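Local coordinates for lipase-esterase related protein (Clostridium acetobutylicum, PDB 3E0X) that is of unknown function but has the alpha/beta hydrolase fold and is probably a hydrolase, perhaps acting on esters, at residues His23-Cys27 / Ile167-Leu172; Gly26-Ile31 / Tyr157-Glu162; Ile31-Leu35 / Leu153-Tyr157; Leu47-His52 / Tyr66-Val70; Ile89-Met93 / His227-Val231. One frame throughout, in Å; residues are numbered along the deposited sequence. Where two conformers were deposited one is given.

Interaction 1: residues His23-Cys27 / Ile167-Leu172; sequences HGSGC and IMINDL. With OXE (ortho-xylene), chain C.
Asp171 reaches from its helix to the loop of Ser25 and Gly26, and its acidic end serves the loop's backbone. Asp171 CB lies against Ser25 CB, 3.6 Å away, a small side chain that lets the helix come close. With CG anti to the carbonyl carbon (chi1 -70°), the carboxylate is carried on toward the next peptide. Asp171 OD2 takes the N-H of Gly26 at 2.8 Å on its anti lone pair, in a nearly straight bond (168° at the hydrogen), and is also bonded by His52 NE2. Asp171 OD1 accepts from Asn170 ND2 at 3.1 Å and from Tyr66 OH, so both oxygens of this buried acid are satisfied.

Beside it the selenomethionine Met168, bent at two torsions, lays SE 3.5 Å from Ser25 O. Gly26, lacking a side chain, takes up the positive phi (70°) of a type II turn. Ser25 O faces the ortho-xylene, its C2' methyl 3.1 Å away. Ser25 N bonds Ser92 OG; the loop after this strand commonly contributes to the oxyanion hole in alpha/beta hydrolases, and may do so here. It leaves strand 18-22 and is wedged between helix 165-177 and the start of helix 93-102.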
# COMPACT_ATOMS: atom_id res chain seq x y z
N HIS A 23 4.24 -0.69 -0.83
CA HIS A 23 4.21 0.35 0.20
C HIS A 23 3.49 1.61 -0.30
O HIS A 23 2.99 1.66 -1.42
CB HIS A 23 5.64 0.68 0.63
CG HIS A 23 6.41 1.38 -0.43
ND1 HIS A 23 7.34 0.76 -1.26
CD2 HIS A 23 6.36 2.67 -0.83
CE1 HIS A 23 7.84 1.66 -2.09
NE2 HIS A 23 7.24 2.82 -1.87
N GLY A 24 3.50 2.64 0.54
CA GLY A 24 2.72 3.84 0.28
C GLY A 24 3.54 5.10 0.10
O GLY A 24 4.75 5.06 -0.22
N SER A 25 2.86 6.23 0.29
CA SER A 25 3.42 7.53 0.00
C SER A 25 4.62 7.82 0.88
O SER A 25 4.55 7.67 2.11
CB SER A 25 2.37 8.59 0.31
OG SER A 25 1.22 8.31 -0.45
N GLY A 26 5.72 8.21 0.24
CA GLY A 26 6.86 8.73 1.00
C GLY A 26 7.58 7.68 1.83
O GLY A 26 8.41 8.02 2.70
N CYS A 27 7.26 6.41 1.62
CA CYS A 27 7.98 5.37 2.35
C CYS A 27 8.56 4.34 1.40
O CYS A 27 8.80 4.66 0.26
CB CYS A 27 7.19 4.79 3.51
SG CYS A 27 5.60 4.12 3.08
N ILE A 167 9.83 13.43 -2.22
CA ILE A 167 9.18 12.16 -2.52
C ILE A 167 7.77 12.11 -1.92
O ILE A 167 6.79 11.78 -2.61
CB ILE A 167 10.02 10.96 -2.08
CG1 ILE A 167 11.37 10.97 -2.83
CG2 ILE A 167 9.25 9.62 -2.31
CD1 ILE A 167 12.32 9.93 -2.35
N MSE A 168 7.64 12.42 -0.62
CA MSE A 168 6.30 12.50 0.00
C MSE A 168 5.38 13.50 -0.75
O MSE A 168 4.18 13.25 -0.97
CB MSE A 168 6.44 12.87 1.48
CG MSE A 168 5.10 12.95 2.19
SE MSE A 168 4.23 11.19 2.37
CE MSE A 168 5.20 10.62 3.97
N ILE A 169 5.93 14.64 -1.13
CA ILE A 169 5.14 15.62 -1.85
C ILE A 169 4.63 15.05 -3.20
O ILE A 169 3.44 15.13 -3.51
CB ILE A 169 5.95 16.95 -2.03
CG1 ILE A 169 6.13 17.63 -0.67
CG2 ILE A 169 5.27 17.89 -3.02
CD1 ILE A 169 7.14 18.74 -0.66
N ASN A 170 5.52 14.42 -3.96
CA ASN A 170 5.15 13.77 -5.21
C ASN A 170 4.03 12.78 -5.00
O ASN A 170 3.05 12.75 -5.75
CB ASN A 170 6.36 13.03 -5.74
CG ASN A 170 6.07 12.27 -7.05
OD1 ASN A 170 6.16 12.83 -8.13
ND2 ASN A 170 5.72 10.99 -6.93
N ASP A 171 4.19 11.95 -3.98
CA ASP A 171 3.25 10.86 -3.76
C ASP A 171 1.89 11.37 -3.27
O ASP A 171 0.86 10.83 -3.68
CB ASP A 171 3.83 9.85 -2.78
CG ASP A 171 4.99 9.05 -3.36
OD1 ASP A 171 5.20 9.09 -4.60
OD2 ASP A 171 5.67 8.35 -2.57
N LEU A 172 1.87 12.40 -2.41
CA LEU A 172 0.57 12.94 -1.96
C LEU A 172 -0.18 13.63 -3.09
O LEU A 172 -1.41 13.55 -3.15
CB LEU A 172 0.75 13.89 -0.77
CG LEU A 172 1.14 13.19 0.54
CD1 LEU A 172 1.57 14.20 1.60
CD2 LEU A 172 0.03 12.28 1.06
C1 OXE C . 1.57 7.90 4.54
C2 OXE C . 2.61 6.85 4.63
C3 OXE C . 3.58 6.91 5.63
C4 OXE C . 3.52 7.97 6.55
C5 OXE C . 2.54 8.97 6.47
C6 OXE C . 1.55 8.93 5.47
C1' OXE C . 0.52 7.79 3.46
C2' OXE C . 2.63 5.74 3.62

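Interaction 2: residues Gly26-Ile31 / Tyr157-Glu162; sequences GCNLKI and YFETLE
Asn28 faces Thr160 and Glu162, joining the loop after strand 18-22 of the alpha/beta hydrolase fold to the helical region inserted between strands 109-115 and 191-196. Asparagine suits the place because its amide can accept within its own loop and donate twice across the contact. In an Asx turn OD1 accepts from Lys30 N in the carbonyl plane, which turns the NH2 outward. Asn28 ND2 then donates to Thr160 O at 2.9 Å, arriving nearly in line with the C=O though bent at its hydrogen (144°), and to Glu162 OE2 at 2.8 Å. The amide and carboxylate planes stand 87° apart, and OE2 is met from above its own plane while lying close to the plane of the amide. Gly53 N is a second donor to OE2.

Lys30 and Thr160 slide past each other in opposite directions. The lysine, long enough to reach back, bends at chi3, so that CE packs 3.8 Å from Thr160 CB and NZ becomes a second donor to Thr160 O, well off the carbonyl axis. Asn28 and Lys30 were each deposited in two conformers, and these bonds describe one of them.

In the apolar part, Ile31 CG1 is anti to the backbone N (chi1 -159°), and its CD1 reaches Tyr157 CB at 4.1 Å and Leu161 CD1 at 4.2 Å; Lys30 O meets the edge of the tyrosine ring. Leu161 CD1 also touches Cys27 CB, and both residues line the ortho-xylene pocket. Gly26 O closes the join, accepting from Glu162 N at 2.9 Å and from a water that also donates to Glu162 O.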
# COMPACT_ATOMS: atom_id res chain seq x y z
N GLY A 26 5.72 8.21 0.24
CA GLY A 26 6.86 8.73 1.00
C GLY A 26 7.58 7.68 1.83
O GLY A 26 8.41 8.02 2.70
N CYS A 27 7.26 6.41 1.62
CA CYS A 27 7.98 5.37 2.35
C CYS A 27 8.56 4.34 1.40
O CYS A 27 8.80 4.66 0.26
CB CYS A 27 7.19 4.79 3.51
SG CYS A 27 5.60 4.12 3.08
N ASN A 28 8.87 3.16 1.90
CA ASN A 28 9.53 2.13 1.13
C ASN A 28 9.18 0.78 1.75
O ASN A 28 8.35 0.71 2.65
CB ASN A 28 11.04 2.37 1.14
CG ASN A 28 11.54 2.69 2.53
OD1 ASN A 28 11.43 1.87 3.45
ND2 ASN A 28 12.08 3.90 2.70
N LEU A 29 9.79 -0.31 1.27
CA LEU A 29 9.36 -1.63 1.74
C LEU A 29 9.62 -1.83 3.24
O LEU A 29 9.04 -2.73 3.85
CB LEU A 29 10.06 -2.75 0.93
CG LEU A 29 11.58 -2.83 1.02
CD1 LEU A 29 12.06 -3.59 2.26
CD2 LEU A 29 12.17 -3.50 -0.23
N LYS A 30 10.48 -1.00 3.83
CA LYS A 30 10.82 -1.09 5.26
C LYS A 30 9.60 -0.92 6.17
O LYS A 30 9.59 -1.35 7.33
CB LYS A 30 11.89 -0.05 5.62
CG LYS A 30 13.24 -0.25 4.89
CD LYS A 30 14.24 0.91 5.14
CE LYS A 30 13.71 2.29 4.71
NZ LYS A 30 14.53 3.50 5.11
N ILE A 31 8.55 -0.27 5.65
CA ILE A 31 7.37 0.04 6.44
C ILE A 31 6.62 -1.23 6.84
O ILE A 31 5.83 -1.22 7.80
CB ILE A 31 6.42 1.03 5.69
CG1 ILE A 31 5.49 1.76 6.69
CG2 ILE A 31 5.62 0.32 4.55
CD1 ILE A 31 6.19 2.67 7.68
N TYR A 157 9.48 3.06 12.98
CA TYR A 157 9.06 2.99 11.59
C TYR A 157 8.83 4.34 10.94
O TYR A 157 8.99 4.48 9.71
CB TYR A 157 7.88 2.04 11.40
CG TYR A 157 8.35 0.61 11.55
CD1 TYR A 157 8.91 -0.08 10.47
CD2 TYR A 157 8.29 -0.04 12.79
CE1 TYR A 157 9.38 -1.39 10.62
CE2 TYR A 157 8.75 -1.35 12.95
CZ TYR A 157 9.29 -2.02 11.85
OH TYR A 157 9.73 -3.33 12.00
N PHE A 158 8.49 5.34 11.74
CA PHE A 158 8.42 6.69 11.19
C PHE A 158 9.77 7.12 10.63
O PHE A 158 9.84 7.83 9.62
CB PHE A 158 7.87 7.68 12.22
CG PHE A 158 7.35 8.96 11.60
CD1 PHE A 158 6.19 8.93 10.82
CD2 PHE A 158 7.98 10.16 11.81
CE1 PHE A 158 5.68 10.11 10.23
CE2 PHE A 158 7.49 11.34 11.23
CZ PHE A 158 6.34 11.32 10.46
N GLU A 159 10.86 6.67 11.26
CA GLU A 159 12.21 7.02 10.79
C GLU A 159 12.59 6.31 9.49
O GLU A 159 13.56 6.70 8.84
CB GLU A 159 13.26 6.77 11.90
CG GLU A 159 14.71 6.41 11.45
CD GLU A 159 15.60 7.60 11.08
OE1 GLU A 159 15.41 8.72 11.62
OE2 GLU A 159 16.53 7.41 10.25
N THR A 160 11.82 5.29 9.09
CA THR A 160 12.11 4.63 7.81
C THR A 160 11.55 5.36 6.59
O THR A 160 11.86 4.99 5.42
CB THR A 160 11.59 3.16 7.75
OG1 THR A 160 10.16 3.14 7.61
CG2 THR A 160 12.01 2.35 8.96
N LEU A 161 10.76 6.41 6.83
CA LEU A 161 10.19 7.18 5.74
C LEU A 161 11.33 7.82 4.95
O LEU A 161 12.41 8.10 5.50
CB LEU A 161 9.26 8.27 6.25
CG LEU A 161 7.79 7.89 6.33
CD1 LEU A 161 7.47 6.57 7.05
CD2 LEU A 161 6.99 9.06 6.93
N GLU A 162 11.10 8.05 3.67
CA GLU A 162 12.10 8.68 2.81
C GLU A 162 12.54 10.02 3.37
O GLU A 162 11.71 10.80 3.85
CB GLU A 162 11.51 8.87 1.41
CG GLU A 162 11.22 7.56 0.69
CD GLU A 162 12.48 6.81 0.30
OE1 GLU A 162 13.47 7.45 -0.15
OE2 GLU A 162 12.51 5.59 0.47
O HOH W 1 8.99 10.73 3.65
O HOH W 2 9.46 3.14 4.94

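Interaction 3: residues Ile31-Leu35 / Leu153-Tyr157; sequences IFGEL and LSEKY
Glu34 and Tyr157 carry this contact, which holds helix 152-158 of the inserted helical region against the loop after strand 18-22 in the alpha/beta hydrolase fold. The polar link is one short hydrogen bond: Tyr157 OH donates to Glu34 OE2 at 2.6 Å, on the lone pair turned away from OE1. A phenol is well suited here, being long enough to cross from the helix and a good donor to a carboxylate. Glu34 folds back at chi2 (-53°), which brings its carboxylate to the hydroxyl end of the ring with the two planes 65° apart.

Packing flanks this bond. Glu34 CG lies 3.4 Å from Tyr157 CE2, while Gly33, with no side chain to intervene, brings its CA within 3.7 Å of Tyr157 CE1. Leu153 CD2, one helical turn earlier, rests on Glu34 CD at 3.8 Å.

Charges come last. Lys37 forms a salt bridge with Glu34 OE2, which should favour the ionised acid, whereas Lys156 NZ stays 4.4 Å from that oxygen, beyond a salt bridge. A water fills the interval, donating to Glu34 OE2 at 2.6 Å and accepting from Lys156 NZ at 2.8 Å.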
# COMPACT_ATOMS: atom_id res chain seq x y z
N ILE A 31 8.55 -0.27 5.65
CA ILE A 31 7.37 0.04 6.44
C ILE A 31 6.62 -1.23 6.84
O ILE A 31 5.83 -1.22 7.80
CB ILE A 31 6.42 1.03 5.69
CG1 ILE A 31 5.49 1.76 6.69
CG2 ILE A 31 5.62 0.32 4.55
CD1 ILE A 31 6.19 2.67 7.68
N PHE A 32 6.87 -2.32 6.10
CA PHE A 32 6.23 -3.63 6.37
C PHE A 32 6.99 -4.49 7.38
O PHE A 32 6.66 -5.65 7.55
CB PHE A 32 6.05 -4.37 5.04
CG PHE A 32 5.00 -3.78 4.14
CD1 PHE A 32 3.66 -3.82 4.52
CD2 PHE A 32 5.35 -3.20 2.93
CE1 PHE A 32 2.66 -3.30 3.67
CE2 PHE A 32 4.36 -2.70 2.07
CZ PHE A 32 3.01 -2.74 2.46
N GLY A 33 7.99 -3.92 8.05
CA GLY A 33 8.88 -4.68 8.90
C GLY A 33 8.21 -5.44 10.03
O GLY A 33 8.67 -6.51 10.42
N GLU A 34 7.14 -4.87 10.59
CA GLU A 34 6.40 -5.60 11.61
C GLU A 34 5.43 -6.60 11.01
O GLU A 34 5.33 -7.71 11.48
CB GLU A 34 5.65 -4.66 12.55
CG GLU A 34 6.54 -3.85 13.44
CD GLU A 34 7.54 -4.70 14.25
OE1 GLU A 34 7.10 -5.53 15.07
OE2 GLU A 34 8.76 -4.51 14.07
N LEU A 35 4.74 -6.20 9.94
CA LEU A 35 3.71 -7.03 9.36
C LEU A 35 4.31 -8.32 8.83
O LEU A 35 3.73 -9.41 8.98
CB LEU A 35 2.98 -6.27 8.26
CG LEU A 35 1.77 -6.97 7.66
CD1 LEU A 35 0.72 -7.19 8.72
CD2 LEU A 35 1.21 -6.20 6.49
N LEU A 153 7.41 1.28 18.48
CA LEU A 153 7.37 0.76 17.11
C LEU A 153 7.13 1.90 16.13
O LEU A 153 7.74 1.97 15.06
CB LEU A 153 6.25 -0.29 16.94
CG LEU A 153 6.43 -1.57 17.76
CD1 LEU A 153 5.16 -2.38 17.76
CD2 LEU A 153 7.60 -2.37 17.23
N SER A 154 6.24 2.81 16.51
CA SER A 154 5.92 3.94 15.66
C SER A 154 7.14 4.82 15.49
O SER A 154 7.44 5.28 14.38
CB SER A 154 4.73 4.71 16.21
OG SER A 154 3.56 3.90 16.13
N GLU A 155 7.87 5.05 16.58
CA GLU A 155 9.05 5.88 16.49
C GLU A 155 10.04 5.31 15.47
O GLU A 155 10.55 6.02 14.62
CB GLU A 155 9.72 6.04 17.85
CG GLU A 155 10.92 6.95 17.74
CD GLU A 155 11.43 7.43 19.09
OE1 GLU A 155 11.03 6.88 20.14
OE2 GLU A 155 12.26 8.37 19.08
N LYS A 156 10.28 4.02 15.58
CA LYS A 156 11.20 3.30 14.70
C LYS A 156 10.74 3.38 13.23
O LYS A 156 11.53 3.68 12.33
CB LYS A 156 11.27 1.84 15.15
CG LYS A 156 12.19 0.97 14.34
CD LYS A 156 12.02 -0.50 14.71
CE LYS A 156 12.83 -1.37 13.77
NZ LYS A 156 12.78 -2.81 14.16
N TYR A 157 9.48 3.06 12.98
CA TYR A 157 9.06 2.99 11.59
C TYR A 157 8.83 4.34 10.94
O TYR A 157 8.99 4.48 9.71
CB TYR A 157 7.88 2.04 11.40
CG TYR A 157 8.35 0.61 11.55
CD1 TYR A 157 8.91 -0.08 10.47
CD2 TYR A 157 8.29 -0.04 12.79
CE1 TYR A 157 9.38 -1.39 10.62
CE2 TYR A 157 8.75 -1.35 12.95
CZ TYR A 157 9.29 -2.02 11.85
OH TYR A 157 9.73 -3.33 12.00
O HOH W 3 10.73 -4.00 15.73

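Interaction 4: residues Leu47-His52 / Tyr66-Val70; sequences LDLKGH and YIDNV
Leu49 packs into the angle between Tyr66 and Val70, one helical turn apart, and forms the tight side of this buried contact. Leu49 CD2 meets Val70 CG2 at 3.6 Å, and Leu49 CB lies 3.8 Å from Tyr66 CE1. Leu47 CD2, in the conformer described, adds a touch 3.9 Å from the same Val70 CG2, so the strand's last residue and the loop leucine both close on one methyl.

At the other end of the tight side the rings of His52 and Tyr66 meet obliquely, planes at 64°. Tyr66 OH sits at the rim of the imidazole, in its plane and 3.0 Å from His52 CE1. The histidine's orientation is fixed by its own chain: His52 ND1 donates to Lys50 O at 2.9 Å, from above that carbonyl plane. NE2 and the tyrosine hydroxyl are both directed at Asp171, bonding its OD2 and OD1 respectively, so one carboxylate spans the pair.

The looser side holds the partly exposed Lys50 and Asn69. Lys50 lays its CB 3.7 Å from Asn69 ND2, a van der Waals touch; its chain, extended as far as CE and turned at chi4 (-93°), carries NZ to Gln58 O. A bridging water marks this side, accepting from Asn69 ND2 at 2.6 Å and Lys50 N at 2.9 Å.

Gly51, at positive phi (82°), completes a type II turn with a G1 beta bulge facing Ser55. The whole belongs to a beta-alpha-beta crossover of the alpha/beta hydrolase fold, in which helix 63-76 links strand 43-47 to strand 86-91 past strand 18-22.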
# COMPACT_ATOMS: atom_id res chain seq x y z
N LEU A 47 8.33 -4.99 -2.39
CA LEU A 47 8.81 -4.17 -3.49
C LEU A 47 9.20 -2.76 -3.04
O LEU A 47 8.47 -2.19 -2.22
CB LEU A 47 7.63 -4.03 -4.47
CG LEU A 47 7.84 -3.90 -5.97
CD1 LEU A 47 8.86 -4.92 -6.44
CD2 LEU A 47 6.51 -4.05 -6.72
N ASP A 48 10.26 -2.18 -3.58
CA ASP A 48 10.45 -0.73 -3.50
C ASP A 48 9.94 -0.12 -4.80
O ASP A 48 10.41 -0.47 -5.91
CB ASP A 48 11.93 -0.36 -3.29
CG ASP A 48 12.38 -0.40 -1.83
OD1 ASP A 48 11.55 -0.18 -0.91
OD2 ASP A 48 13.60 -0.60 -1.61
N LEU A 49 8.99 0.79 -4.70
CA LEU A 49 8.52 1.48 -5.90
C LEU A 49 9.63 2.37 -6.46
O LEU A 49 10.51 2.80 -5.73
CB LEU A 49 7.27 2.34 -5.60
CG LEU A 49 6.02 1.58 -5.14
CD1 LEU A 49 4.95 2.55 -4.63
CD2 LEU A 49 5.53 0.71 -6.31
N LYS A 50 9.57 2.66 -7.75
CA LYS A 50 10.61 3.45 -8.40
C LYS A 50 10.82 4.76 -7.65
O LYS A 50 9.86 5.46 -7.28
CB LYS A 50 10.21 3.69 -9.86
CG LYS A 50 11.23 4.43 -10.76
CD LYS A 50 10.75 4.33 -12.26
CE LYS A 50 11.47 5.26 -13.17
NZ LYS A 50 10.78 6.54 -13.34
N GLY A 51 12.09 5.07 -7.41
CA GLY A 51 12.46 6.27 -6.69
C GLY A 51 12.39 6.20 -5.17
O GLY A 51 12.67 7.19 -4.49
N HIS A 52 11.96 5.05 -4.64
CA HIS A 52 11.86 4.84 -3.21
C HIS A 52 12.83 3.75 -2.79
O HIS A 52 13.12 2.85 -3.59
CB HIS A 52 10.45 4.37 -2.84
CG HIS A 52 9.36 5.35 -3.21
ND1 HIS A 52 8.98 5.60 -4.51
CD2 HIS A 52 8.53 6.09 -2.43
CE1 HIS A 52 7.98 6.47 -4.53
NE2 HIS A 52 7.68 6.78 -3.28
N TYR A 66 2.91 4.14 -11.24
CA TYR A 66 3.22 3.06 -10.30
C TYR A 66 2.52 1.76 -10.68
O TYR A 66 3.14 0.68 -10.62
CB TYR A 66 2.87 3.47 -8.86
CG TYR A 66 3.73 4.56 -8.28
CD1 TYR A 66 5.09 4.34 -8.01
CD2 TYR A 66 3.19 5.79 -7.96
CE1 TYR A 66 5.88 5.34 -7.45
CE2 TYR A 66 3.97 6.81 -7.38
CZ TYR A 66 5.32 6.57 -7.14
OH TYR A 66 6.09 7.56 -6.57
N ILE A 67 1.26 1.84 -11.11
CA ILE A 67 0.51 0.64 -11.54
C ILE A 67 1.24 -0.06 -12.69
O ILE A 67 1.46 -1.28 -12.62
CB ILE A 67 -0.95 1.02 -11.95
CG1 ILE A 67 -1.78 1.47 -10.73
CG2 ILE A 67 -1.61 -0.10 -12.73
CD1 ILE A 67 -3.06 2.24 -11.11
N ASP A 68 1.67 0.71 -13.69
CA ASP A 68 2.42 0.13 -14.81
C ASP A 68 3.73 -0.49 -14.35
O ASP A 68 4.12 -1.57 -14.81
CB ASP A 68 2.66 1.19 -15.89
CG ASP A 68 1.38 1.58 -16.62
OD1 ASP A 68 0.36 0.89 -16.45
OD2 ASP A 68 1.42 2.60 -17.36
N ASN A 69 4.43 0.16 -13.42
CA ASN A 69 5.68 -0.39 -12.92
C ASN A 69 5.45 -1.72 -12.20
O ASN A 69 6.25 -2.66 -12.35
CB ASN A 69 6.38 0.55 -11.95
CG ASN A 69 6.86 1.87 -12.57
OD1 ASN A 69 7.01 2.04 -13.79
ND2 ASN A 69 7.13 2.80 -11.69
N VAL A 70 4.42 -1.76 -11.36
CA VAL A 70 4.15 -2.97 -10.57
C VAL A 70 3.67 -4.10 -11.46
O VAL A 70 4.07 -5.25 -11.28
CB VAL A 70 3.19 -2.68 -9.39
CG1 VAL A 70 2.82 -3.98 -8.70
CG2 VAL A 70 3.87 -1.72 -8.41
O HOH W 4 7.16 1.90 -9.22

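Interaction 5: residues Ile89-Met93 / His227-Val231; sequences IGYSM and HFLLV. With OXE (ortho-xylene), chain C.
Tyr91, the residue before the serine of a probable nucleophile elbow (Gly-X-Ser-X-Gly) of the alpha/beta hydrolase fold, meets His227 and Leu230 from the C-terminal part of strand 86-91. With its CG anti to the backbone N (chi1 165°), the ring extends to the loop and first turn of helix 229-232. Tyr91 OH donates to His227 O at 2.9 Å from above the carbonyl plane, tethering the backbone of the histidine. Leu230 CD1 makes a CH-pi contact with one face, 3.8 Å from the centroid of the Tyr91 ring, while Ser92 CB lies over the other. The tyrosine ring also overhangs the rim of the imidazole, the two centroids 5.0 Å apart and their planes at 31°. Tyr91 CE2 approaches the C2' methyl of ortho-xylene at 3.3 Å, so the ring helps form the pocket wall.

Ser92 follows with positive phi (61°), the strained conformation by which an elbow presents its serine on a sharp turn. Its OG bonds Ser25 N; the very short approach of OG to the ligand is doubtful. Ser92 CB lies 3.6 Å from His227 NE2, near the imidazole plane. His227 ND1 is hydrogen-bonded to Glu199 OE1, consistent with a Ser-His-acid catalytic triad, the acid on the far nitrogen of the imidazole.

Met93, a selenomethionine, leads into helix 93-102 and packs on Tyr66 and Asp171, its CE 3.7 Å from Asp171 CG.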
# COMPACT_ATOMS: atom_id res chain seq x y z
N ILE A 89 -0.72 -6.92 -1.55
CA ILE A 89 -0.98 -6.24 -0.29
C ILE A 89 -0.49 -4.81 -0.48
O ILE A 89 0.72 -4.61 -0.56
CB ILE A 89 -0.13 -6.89 0.86
CG1 ILE A 89 -0.40 -8.41 0.96
CG2 ILE A 89 -0.34 -6.16 2.17
CD1 ILE A 89 -1.78 -8.77 1.45
N GLY A 90 -1.40 -3.85 -0.57
CA GLY A 90 -0.99 -2.48 -0.82
C GLY A 90 -1.37 -1.57 0.34
O GLY A 90 -2.52 -1.59 0.79
N TYR A 91 -0.41 -0.78 0.80
CA TYR A 91 -0.64 0.13 1.91
C TYR A 91 -0.67 1.58 1.45
O TYR A 91 0.19 1.97 0.67
CB TYR A 91 0.54 -0.03 2.89
CG TYR A 91 0.70 1.07 3.92
CD1 TYR A 91 -0.34 1.41 4.80
CD2 TYR A 91 1.90 1.77 4.03
CE1 TYR A 91 -0.18 2.40 5.79
CE2 TYR A 91 2.07 2.79 4.98
CZ TYR A 91 1.03 3.09 5.87
OH TYR A 91 1.19 4.07 6.83
N SER A 92 -1.62 2.38 1.97
CA SER A 92 -1.62 3.80 1.66
C SER A 92 -1.77 3.99 0.14
O SER A 92 -2.68 3.39 -0.46
CB SER A 92 -0.37 4.44 2.32
OG SER A 92 0.14 5.61 1.69
N MSE A 93 -0.92 4.80 -0.48
CA MSE A 93 -0.93 4.92 -1.94
C MSE A 93 -0.88 3.53 -2.62
O MSE A 93 -1.50 3.32 -3.70
CB MSE A 93 0.26 5.76 -2.43
CG MSE A 93 0.26 5.98 -3.95
SE MSE A 93 1.75 7.12 -4.46
CE MSE A 93 3.18 5.90 -3.96
N HIS A 227 -3.04 5.70 10.93
CA HIS A 227 -2.41 5.31 9.67
C HIS A 227 -1.24 4.33 9.88
O HIS A 227 -0.73 3.73 8.92
CB HIS A 227 -1.98 6.55 8.87
CG HIS A 227 -1.82 6.30 7.41
ND1 HIS A 227 -2.84 5.80 6.63
CD2 HIS A 227 -0.78 6.55 6.58
CE1 HIS A 227 -2.40 5.70 5.38
NE2 HIS A 227 -1.16 6.15 5.33
N PHE A 228 -0.81 4.18 11.14
CA PHE A 228 0.24 3.21 11.47
C PHE A 228 -0.35 1.91 12.03
O PHE A 228 0.35 1.16 12.69
CB PHE A 228 1.29 3.82 12.41
CG PHE A 228 2.58 4.20 11.71
CD1 PHE A 228 2.63 4.50 10.34
CD2 PHE A 228 3.75 4.33 12.46
CE1 PHE A 228 3.83 4.88 9.74
CE2 PHE A 228 4.95 4.70 11.88
CZ PHE A 228 5.01 4.98 10.52
N LEU A 229 -1.61 1.64 11.71
CA LEU A 229 -2.23 0.36 12.06
C LEU A 229 -1.31 -0.82 11.72
O LEU A 229 -1.18 -1.75 12.51
CB LEU A 229 -3.55 0.20 11.30
CG LEU A 229 -4.33 -1.10 11.48
CD1 LEU A 229 -4.83 -1.28 12.93
CD2 LEU A 229 -5.51 -1.15 10.49
N LEU A 230 -0.66 -0.77 10.55
CA LEU A 230 0.18 -1.90 10.09
C LEU A 230 1.46 -2.08 10.91
O LEU A 230 2.19 -3.08 10.72
CB LEU A 230 0.56 -1.76 8.59
CG LEU A 230 1.73 -0.81 8.22
CD1 LEU A 230 2.07 -0.98 6.74
CD2 LEU A 230 1.53 0.67 8.56
N VAL A 231 1.78 -1.07 11.74
CA VAL A 231 2.96 -1.11 12.60
C VAL A 231 2.55 -1.43 14.04
O VAL A 231 3.10 -2.35 14.65
CB VAL A 231 3.70 0.25 12.56
CG1 VAL A 231 4.64 0.40 13.75
CG2 VAL A 231 4.45 0.37 11.26
C1 OXE C . 1.57 7.90 4.54
C2 OXE C . 2.61 6.85 4.63
C3 OXE C . 3.58 6.91 5.63
C4 OXE C . 3.52 7.97 6.55
C5 OXE C . 2.54 8.97 6.47
C6 OXE C . 1.55 8.93 5.47
C1' OXE C . 0.52 7.79 3.46
C2' OXE C . 2.63 5.74 3.62

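In the fold
The loop between strands 18-22 and 43-47 supplies the first segments of interactions 1, 2 and 3 in turn, while their partners run backward along the chain, from helix 165-177 to helix 152-158, so the loop and the inserted helical region run past each other in opposite directions. Interaction 4, on the crossover between strands 43-47 and 86-91, has its centre about 11 Å from that of interaction 1 and meets it at Asp171. Interaction 5 joins strand 86-91 to the loop and start of helix 229-232, about 12 Å from interaction 1 between centres. Interactions 1, 2 and 5 line the ortho-xylene pocket, with 3 and 4 behind them, at the C-terminal ends of the parallel strands, where alpha/beta hydrolases usually place their active site.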